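Local coordinates for DUF1573 domain-containing protein (Porphyromonas gingivalis, PDB 2QSV) that is of unknown function, possibly linked to cysteine-type peptidase activity, and is here the C-terminal part, two beta-sandwich domains of Ig-like type, of a longer protein, at residues P149-S154 with I203-Q208; I14-D19 with N108-T113. One frame throughout, in Å; residues are numbered along the deposited sequence.

Contact 1 of 2, residues P149-S154 with I203-Q208; sequences PLRLHS and ICNDPQ
Asn205 lays its side-chain amide along the start of strand 150-157 and uses both ends of it. ND2 donates to Pro149 O at 2.9 Å, nearly straight (173°) and lying in the plane of both the amide and the carbonyl, while OD1 takes the N-H of Arg151 at 2.8 Å. That second donor stands well above the carbonyl plane of OD1. A chi1 of 69°, which sets CG between the backbone N and the carbonyl carbon, swings the amide across to strand 150-157, and Asn205 N closes the grip on Arg151 O (3.3 Å). Further along, two strands of the mixed sheet of the Ig-like domain pair antiparallel, with a classic beta bulge: His153 and Ser154 both face Ile203, whose O draws two weak bonds from their backbone nitrogens, and Ile203 N returns a bond to Ser154 O. On one face CB of Cys204 packs against CD1 of Leu150 and CD2 of Leu152, both at 4.2 Å, with Met120 beside all three. The His153 ring stands at 77° to the amide plane of Asn205, its NE2 3.9 Å from Asn205 CB and hydrogen-bonded to Asp107 in the interdomain linker.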
ATOM      1  N   PRO A 149      19.410   6.099  15.142  1.00 24.34           N
ATOM      2  CA  PRO A 149      18.461   7.021  14.511  1.00 24.46           C
ATOM      3  C   PRO A 149      17.224   6.220  14.037  1.00 22.98           C
ATOM      4  O   PRO A 149      17.350   5.132  13.457  1.00 23.03           O
ATOM      5  CB  PRO A 149      19.234   7.586  13.295  1.00 24.13           C
ATOM      6  CG  PRO A 149      20.343   6.641  13.046  1.00 26.69           C
ATOM      7  CD  PRO A 149      20.602   5.841  14.298  1.00 25.69           C
ATOM      8  N   LEU A 150      16.058   6.763  14.331  1.00 21.86           N
ATOM      9  CA  LEU A 150      14.793   6.222  13.855  1.00 20.37           C
ATOM     10  C   LEU A 150      14.529   6.815  12.496  1.00 19.42           C
ATOM     11  O   LEU A 150      14.511   8.057  12.355  1.00 18.84           O
ATOM     12  CB  LEU A 150      13.677   6.598  14.817  1.00 19.82           C
ATOM     13  CG  LEU A 150      12.220   6.211  14.442  1.00 19.81           C
ATOM     14  CD1 LEU A 150      12.031   4.675  14.441  1.00 15.92           C
ATOM     15  CD2 LEU A 150      11.231   6.900  15.445  1.00 15.50           C
ATOM     16  N   ARG A 151      14.368   5.950  11.491  1.00 17.60           N
ATOM     17  CA  ARG A 151      14.091   6.358  10.135  1.00 19.31           C
ATOM     18  C   ARG A 151      12.667   6.006   9.714  1.00 19.78           C
ATOM     19  O   ARG A 151      12.238   4.868   9.940  1.00 19.13           O
ATOM     20  CB  ARG A 151      15.067   5.645   9.198  1.00 19.15           C
ATOM     21  CG  ARG A 151      16.541   6.030   9.459  1.00 24.85           C
ATOM     22  CD  ARG A 151      17.477   5.204   8.559  1.00 32.60           C
ATOM     23  NE  ARG A 151      18.834   5.250   9.095  1.00 38.86           N
ATOM     24  CZ  ARG A 151      19.610   6.334   9.057  1.00 42.71           C
ATOM     25  NH1 ARG A 151      19.165   7.462   8.509  1.00 43.87           N
ATOM     26  NH2 ARG A 151      20.833   6.307   9.577  1.00 44.62           N
ATOM     27  N   LEU A 152      11.959   6.966   9.133  1.00 19.55           N
ATOM     28  CA  LEU A 152      10.590   6.764   8.687  1.00 20.11           C
ATOM     29  C   LEU A 152      10.675   6.573   7.196  1.00 20.90           C
ATOM     30  O   LEU A 152      10.798   7.548   6.451  1.00 21.73           O
ATOM     31  CB  LEU A 152       9.683   7.957   9.042  1.00 19.92           C
ATOM     32  CG  LEU A 152       9.652   8.474  10.467  1.00 19.66           C
ATOM     33  CD1 LEU A 152       8.615   9.609  10.653  1.00 22.39           C
ATOM     34  CD2 LEU A 152       9.473   7.379  11.534  1.00 21.96           C
ATOM     35  N   HIS A 153      10.720   5.313   6.769  1.00 20.26           N
ATOM     36  CA  HIS A 153      10.888   5.020   5.367  1.00 21.30           C
ATOM     37  C   HIS A 153       9.674   5.423   4.535  1.00 20.45           C
ATOM     38  O   HIS A 153       9.821   5.856   3.406  1.00 20.34           O
ATOM     39  CB  HIS A 153      11.177   3.540   5.157  1.00 20.13           C
ATOM     40  CG  HIS A 153      12.351   3.045   5.907  1.00 23.08           C
ATOM     41  ND1 HIS A 153      13.597   3.626   5.798  1.00 23.15           N
ATOM     42  CD2 HIS A 153      12.488   2.001   6.762  1.00 21.88           C
ATOM     43  CE1 HIS A 153      14.456   2.944   6.532  1.00 24.21           C
ATOM     44  NE2 HIS A 153      13.807   1.955   7.129  1.00 25.48           N
ATOM     45  N   SER A 154       8.471   5.238   5.067  1.00 20.28           N
ATOM     46  CA  SER A 154       7.274   5.725   4.356  1.00 20.04           C
ATOM     47  C   SER A 154       6.149   5.974   5.348  1.00 20.02           C
ATOM     48  O   SER A 154       6.116   5.364   6.414  1.00 18.75           O
ATOM     49  CB  SER A 154       6.823   4.714   3.259  1.00 20.31           C
ATOM     50  OG  SER A 154       6.472   3.490   3.859  1.00 20.68           O
ATOM     51  N   ILE A 203       6.224   2.681   7.834  1.00 17.20           N
ATOM     52  CA  ILE A 203       7.297   1.713   7.788  1.00 16.78           C
ATOM     53  C   ILE A 203       8.583   2.395   8.306  1.00 17.88           C
ATOM     54  O   ILE A 203       8.925   3.458   7.835  1.00 17.43           O
ATOM     55  CB  ILE A 203       7.483   1.125   6.394  1.00 16.78           C
ATOM     56  CG1 ILE A 203       6.237   0.223   6.092  1.00 20.57           C
ATOM     57  CG2 ILE A 203       8.798   0.272   6.327  1.00 17.21           C
ATOM     58  CD1 ILE A 203       6.257  -0.454   4.810  1.00 23.48           C
ATOM     59  N   CYS A 204       9.251   1.776   9.272  1.00 17.64           N
ATOM     60  CA  CYS A 204      10.364   2.418   9.972  1.00 19.77           C
ATOM     61  C   CYS A 204      11.337   1.345  10.350  1.00 20.51           C
ATOM     62  O   CYS A 204      11.070   0.139  10.199  1.00 20.11           O
ATOM     63  CB  CYS A 204       9.867   3.185  11.223  1.00 18.54           C
ATOM     64  SG  CYS A 204       9.129   2.107  12.458  1.00 22.71           S
ATOM     65  N   ASN A 205      12.462   1.771  10.907  1.00 21.20           N
ATOM     66  CA  ASN A 205      13.530   0.857  11.238  1.00 20.43           C
ATOM     67  C   ASN A 205      13.491   0.481  12.694  1.00 20.51           C
ATOM     68  O   ASN A 205      14.545   0.348  13.322  1.00 20.92           O
ATOM     69  CB  ASN A 205      14.907   1.447  10.832  1.00 21.04           C
ATOM     70  CG  ASN A 205      15.314   2.647  11.687  1.00 20.06           C
ATOM     71  OD1 ASN A 205      14.466   3.281  12.326  1.00 20.42           O
ATOM     72  ND2 ASN A 205      16.637   2.930  11.745  1.00 18.56           N
ATOM     73  N   ASP A 206      12.279   0.358  13.263  1.00 19.92           N
ATOM     74  CA  ASP A 206      12.073  -0.232  14.585  1.00 19.82           C
ATOM     75  C   ASP A 206      12.016  -1.779  14.417  1.00 21.56           C
ATOM     76  O   ASP A 206      11.059  -2.299  13.852  1.00 20.67           O
ATOM     77  CB  ASP A 206      10.802   0.359  15.233  1.00 19.21           C
ATOM     78  CG  ASP A 206      10.483  -0.191  16.621  1.00 20.23           C
ATOM     79  OD1 ASP A 206      10.969  -1.262  17.033  1.00 21.71           O
ATOM     80  OD2 ASP A 206       9.687   0.468  17.342  1.00 18.96           O
ATOM     81  N   PRO A 207      13.030  -2.517  14.923  1.00 22.37           N
ATOM     82  CA  PRO A 207      13.129  -3.952  14.656  1.00 22.73           C
ATOM     83  C   PRO A 207      11.958  -4.776  15.256  1.00 24.46           C
ATOM     84  O   PRO A 207      11.626  -5.805  14.721  1.00 24.63           O
ATOM     85  CB  PRO A 207      14.450  -4.349  15.321  1.00 22.80           C
ATOM     86  CG  PRO A 207      15.213  -3.008  15.427  1.00 23.78           C
ATOM     87  CD  PRO A 207      14.133  -2.042  15.783  1.00 21.86           C
ATOM     88  N   GLN A 208      11.347  -4.284  16.330  1.00 24.59           N
ATOM     89  CA  GLN A 208      10.229  -4.911  17.001  1.00 25.58           C
ATOM     90  C   GLN A 208       8.844  -4.651  16.362  1.00 24.65           C
ATOM     91  O   GLN A 208       7.921  -5.356  16.675  1.00 25.69           O
ATOM     92  CB  GLN A 208      10.163  -4.442  18.451  1.00 25.23           C
ATOM     93  CG  GLN A 208      11.187  -5.108  19.399  1.00 30.09           C
ATOM     94  CD  GLN A 208      12.606  -4.558  19.169  1.00 38.77           C
ATOM     95  OE1 GLN A 208      13.529  -5.325  18.839  1.00 40.64           O
ATOM     96  NE2 GLN A 208      12.775  -3.212  19.297  1.00 38.95           N
TER

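Contact 2 of 2, residues I14-D19 with N108-T113; sequences ISMPED and NFPALT
Apolar packing carries most of this contact, and Met16, present as selenomethionine, does nearly all of the reaching. With chi2 and chi3 both close to 180°, its chain runs out extended and delivers the methyl CE to the start of the 3-10 segment 109-111. There CE comes up to the edge of the Phe109 ring, near its plane, 3.9 Å from CD2, and lies equally far from Pro110 CD. Against the backbone it sits 3.8 Å from Phe109 N. Pro17 adds a looser touch, its CD 4.5 Å from Asn108 CB.

The polar group on the other side is Asn108, whose side chain crosses that of Met16 at about a right angle. OD1 lies 4.0 Å from SE, a distance of plain packing.

Hydrogen bonds act within each segment and shape the two surfaces. Met16 to Asp19 forms a type I beta turn, with Asp19 N bonded to Met16 O, and Asp19 OD2 takes the N-H of Met16 at 3.0 Å from above the carboxylate plane. Leu112 N bonds to Phe109 O at 2.9 Å in the short 3-10 turn.

Phe109 also rests on Pro207 and Pro210, and this surface contact joins the loop between strands 9-11 and 22-29 of the first domain to the connection from strand 94-105 into strand 120-121 of the second.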
ATOM      1  N   ILE A  14       4.409  -8.294   4.812  1.00 29.72           N
ATOM      2  CA  ILE A  14       5.638  -7.605   5.260  1.00 29.18           C
ATOM      3  C   ILE A  14       6.824  -8.471   4.883  1.00 28.90           C
ATOM      4  O   ILE A  14       6.869  -9.668   5.216  1.00 27.83           O
ATOM      5  CB  ILE A  14       5.675  -7.425   6.766  1.00 30.13           C
ATOM      6  CG1 ILE A  14       4.403  -6.704   7.227  1.00 30.80           C
ATOM      7  CG2 ILE A  14       6.971  -6.654   7.194  1.00 29.02           C
ATOM      8  CD1 ILE A  14       4.015  -7.008   8.653  1.00 34.07           C
ATOM      9  N   SER A  15       7.762  -7.880   4.151  1.00 27.88           N
ATOM     10  CA  SER A  15       8.884  -8.635   3.592  1.00 27.94           C
ATOM     11  C   SER A  15      10.200  -7.919   3.726  1.00 28.29           C
ATOM     12  O   SER A  15      10.254  -6.679   3.635  1.00 25.96           O
ATOM     13  CB  SER A  15       8.684  -8.846   2.085  1.00 28.19           C
ATOM     14  OG  SER A  15       7.509  -9.565   1.803  1.00 28.84           O
HETATM   15  N   MSE A  16      11.255  -8.720   3.879  1.00 29.12           N
HETATM   16  CA  MSE A  16      12.635  -8.254   3.741  1.00 31.22           C
HETATM   17  C   MSE A  16      13.141  -8.497   2.310  1.00 31.92           C
HETATM   18  O   MSE A  16      12.543  -9.290   1.567  1.00 31.48           O
HETATM   19  CB  MSE A  16      13.516  -8.939   4.761  1.00 31.41           C
HETATM   20  CG  MSE A  16      13.123  -8.602   6.173  1.00 35.18           C
HETATM   21 SE   MSE A  16      14.244  -9.611   7.387  0.60 45.95          SE
HETATM   22  CE  MSE A  16      13.685  -8.809   9.049  1.00 43.62           C
ATOM     23  N   PRO A  17      14.216  -7.784   1.892  1.00 33.39           N
ATOM     24  CA  PRO A  17      14.593  -7.869   0.476  1.00 34.62           C
ATOM     25  C   PRO A  17      14.814  -9.271  -0.067  1.00 36.67           C
ATOM     26  O   PRO A  17      14.618  -9.480  -1.253  1.00 36.52           O
ATOM     27  CB  PRO A  17      15.903  -7.089   0.412  1.00 34.63           C
ATOM     28  CG  PRO A  17      15.787  -6.097   1.511  1.00 35.56           C
ATOM     29  CD  PRO A  17      15.070  -6.833   2.634  1.00 32.33           C
ATOM     30  N   GLU A  18      15.229 -10.212   0.781  1.00 39.08           N
ATOM     31  CA  GLU A  18      15.503 -11.582   0.340  1.00 42.71           C
ATOM     32  C   GLU A  18      14.309 -12.531   0.442  1.00 43.56           C
ATOM     33  O   GLU A  18      14.393 -13.694   0.009  1.00 44.13           O
ATOM     34  CB  GLU A  18      16.681 -12.179   1.118  1.00 43.27           C
ATOM     35  CG  GLU A  18      18.039 -11.551   0.781  1.00 49.67           C
ATOM     36  CD  GLU A  18      18.542 -11.869  -0.652  1.00 60.17           C
ATOM     37  OE1 GLU A  18      17.709 -12.077  -1.580  1.00 63.82           O
ATOM     38  OE2 GLU A  18      19.791 -11.895  -0.857  1.00 63.39           O
ATOM     39  N   ASP A  19      13.209 -12.059   1.023  1.00 43.92           N
ATOM     40  CA  ASP A  19      12.000 -12.873   1.101  1.00 44.71           C
ATOM     41  C   ASP A  19      11.479 -13.310  -0.266  1.00 45.18           C
ATOM     42  O   ASP A  19      11.601 -12.608  -1.262  1.00 44.65           O
ATOM     43  CB  ASP A  19      10.912 -12.184   1.928  1.00 43.88           C
ATOM     44  CG  ASP A  19      11.205 -12.248   3.404  1.00 45.63           C
ATOM     45  OD1 ASP A  19      12.139 -12.982   3.772  1.00 50.84           O
ATOM     46  OD2 ASP A  19      10.549 -11.589   4.218  1.00 44.18           O
ATOM     47  N   ASN A 108      16.457  -5.343   6.486  1.00 31.86           N
ATOM     48  CA  ASN A 108      17.080  -6.591   6.938  1.00 33.85           C
ATOM     49  C   ASN A 108      17.675  -6.442   8.342  1.00 34.51           C
ATOM     50  O   ASN A 108      18.882  -6.167   8.504  1.00 34.56           O
ATOM     51  CB  ASN A 108      18.110  -7.081   5.903  1.00 34.83           C
ATOM     52  CG  ASN A 108      18.711  -8.438   6.266  1.00 36.77           C
ATOM     53  OD1 ASN A 108      18.203  -9.170   7.114  1.00 39.10           O
ATOM     54  ND2 ASN A 108      19.836  -8.744   5.648  1.00 39.57           N
ATOM     55  N   PHE A 109      16.824  -6.651   9.351  1.00 34.65           N
ATOM     56  CA  PHE A 109      17.161  -6.339  10.725  1.00 35.15           C
ATOM     57  C   PHE A 109      18.267  -7.208  11.334  1.00 37.17           C
ATOM     58  O   PHE A 109      19.018  -6.692  12.155  1.00 36.80           O
ATOM     59  CB  PHE A 109      15.927  -6.306  11.657  1.00 33.47           C
ATOM     60  CG  PHE A 109      15.007  -5.139  11.417  1.00 30.75           C
ATOM     61  CD1 PHE A 109      15.379  -3.825  11.795  1.00 28.15           C
ATOM     62  CD2 PHE A 109      13.762  -5.337  10.814  1.00 27.70           C
ATOM     63  CE1 PHE A 109      14.546  -2.738  11.562  1.00 24.27           C
ATOM     64  CE2 PHE A 109      12.912  -4.259  10.552  1.00 25.68           C
ATOM     65  CZ  PHE A 109      13.284  -2.953  10.949  1.00 25.27           C
ATOM     66  N   PRO A 110      18.339  -8.533  10.989  1.00 39.05           N
ATOM     67  CA  PRO A 110      19.496  -9.335  11.497  1.00 40.24           C
ATOM     68  C   PRO A 110      20.871  -8.831  11.045  1.00 40.38           C
ATOM     69  O   PRO A 110      21.862  -9.063  11.747  1.00 41.34           O
ATOM     70  CB  PRO A 110      19.222 -10.762  10.972  1.00 40.38           C
ATOM     71  CG  PRO A 110      17.686 -10.791  10.743  1.00 40.75           C
ATOM     72  CD  PRO A 110      17.389  -9.382  10.225  1.00 39.32           C
ATOM     73  N   ALA A 111      20.922  -8.134   9.914  1.00 39.86           N
ATOM     74  CA  ALA A 111      22.113  -7.409   9.499  1.00 39.86           C
ATOM     75  C   ALA A 111      22.322  -6.015  10.137  1.00 39.89           C
ATOM     76  O   ALA A 111      23.299  -5.357   9.816  1.00 41.41           O
ATOM     77  CB  ALA A 111      22.138  -7.285   7.982  1.00 39.54           C
ATOM     78  N   LEU A 112      21.433  -5.544  11.015  1.00 38.82           N
ATOM     79  CA  LEU A 112      21.599  -4.200  11.632  1.00 37.68           C
ATOM     80  C   LEU A 112      21.879  -4.305  13.124  1.00 37.57           C
ATOM     81  O   LEU A 112      21.319  -5.164  13.806  1.00 38.89           O
ATOM     82  CB  LEU A 112      20.375  -3.309  11.386  1.00 36.29           C
ATOM     83  CG  LEU A 112      19.965  -3.018   9.947  1.00 36.14           C
ATOM     84  CD1 LEU A 112      18.584  -2.335   9.861  1.00 33.28           C
ATOM     85  CD2 LEU A 112      21.059  -2.179   9.229  1.00 35.62           C
ATOM     86  N   THR A 113      22.734  -3.443  13.652  1.00 36.87           N
ATOM     87  CA  THR A 113      22.972  -3.436  15.097  1.00 36.95           C
ATOM     88  C   THR A 113      22.027  -2.425  15.762  1.00 35.29           C
ATOM     89  O   THR A 113      21.429  -1.601  15.078  1.00 33.63           O
ATOM     90  CB  THR A 113      24.399  -2.983  15.420  1.00 37.21           C
ATOM     91  OG1 THR A 113      24.518  -1.605  15.070  1.00 39.43           O
ATOM     92  CG2 THR A 113      25.435  -3.783  14.611  1.00 39.41           C
TER

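Overall arrangement
The two contacts lie on the same side of the chain's centre, their own centres about 12 Å apart, and follow in series: contact 2 closes before contact 1 opens. Both segments of contact 1 lie in the second domain, on strands of its mixed sheet, though Ser154 and His153 also meet Met77 and Pro75 of the first; contact 2 joins a loop of the first domain to the connection between the two domains. Phe109 is common ground, for its CE1 is 3.6 Å from Asn205 O and its CZ 3.7 Å from Asp206 O. The connection is thus packed between a turn of one domain and the turn that follows strand 195-204 of the other, which probably restricts how the two domains can move against each other.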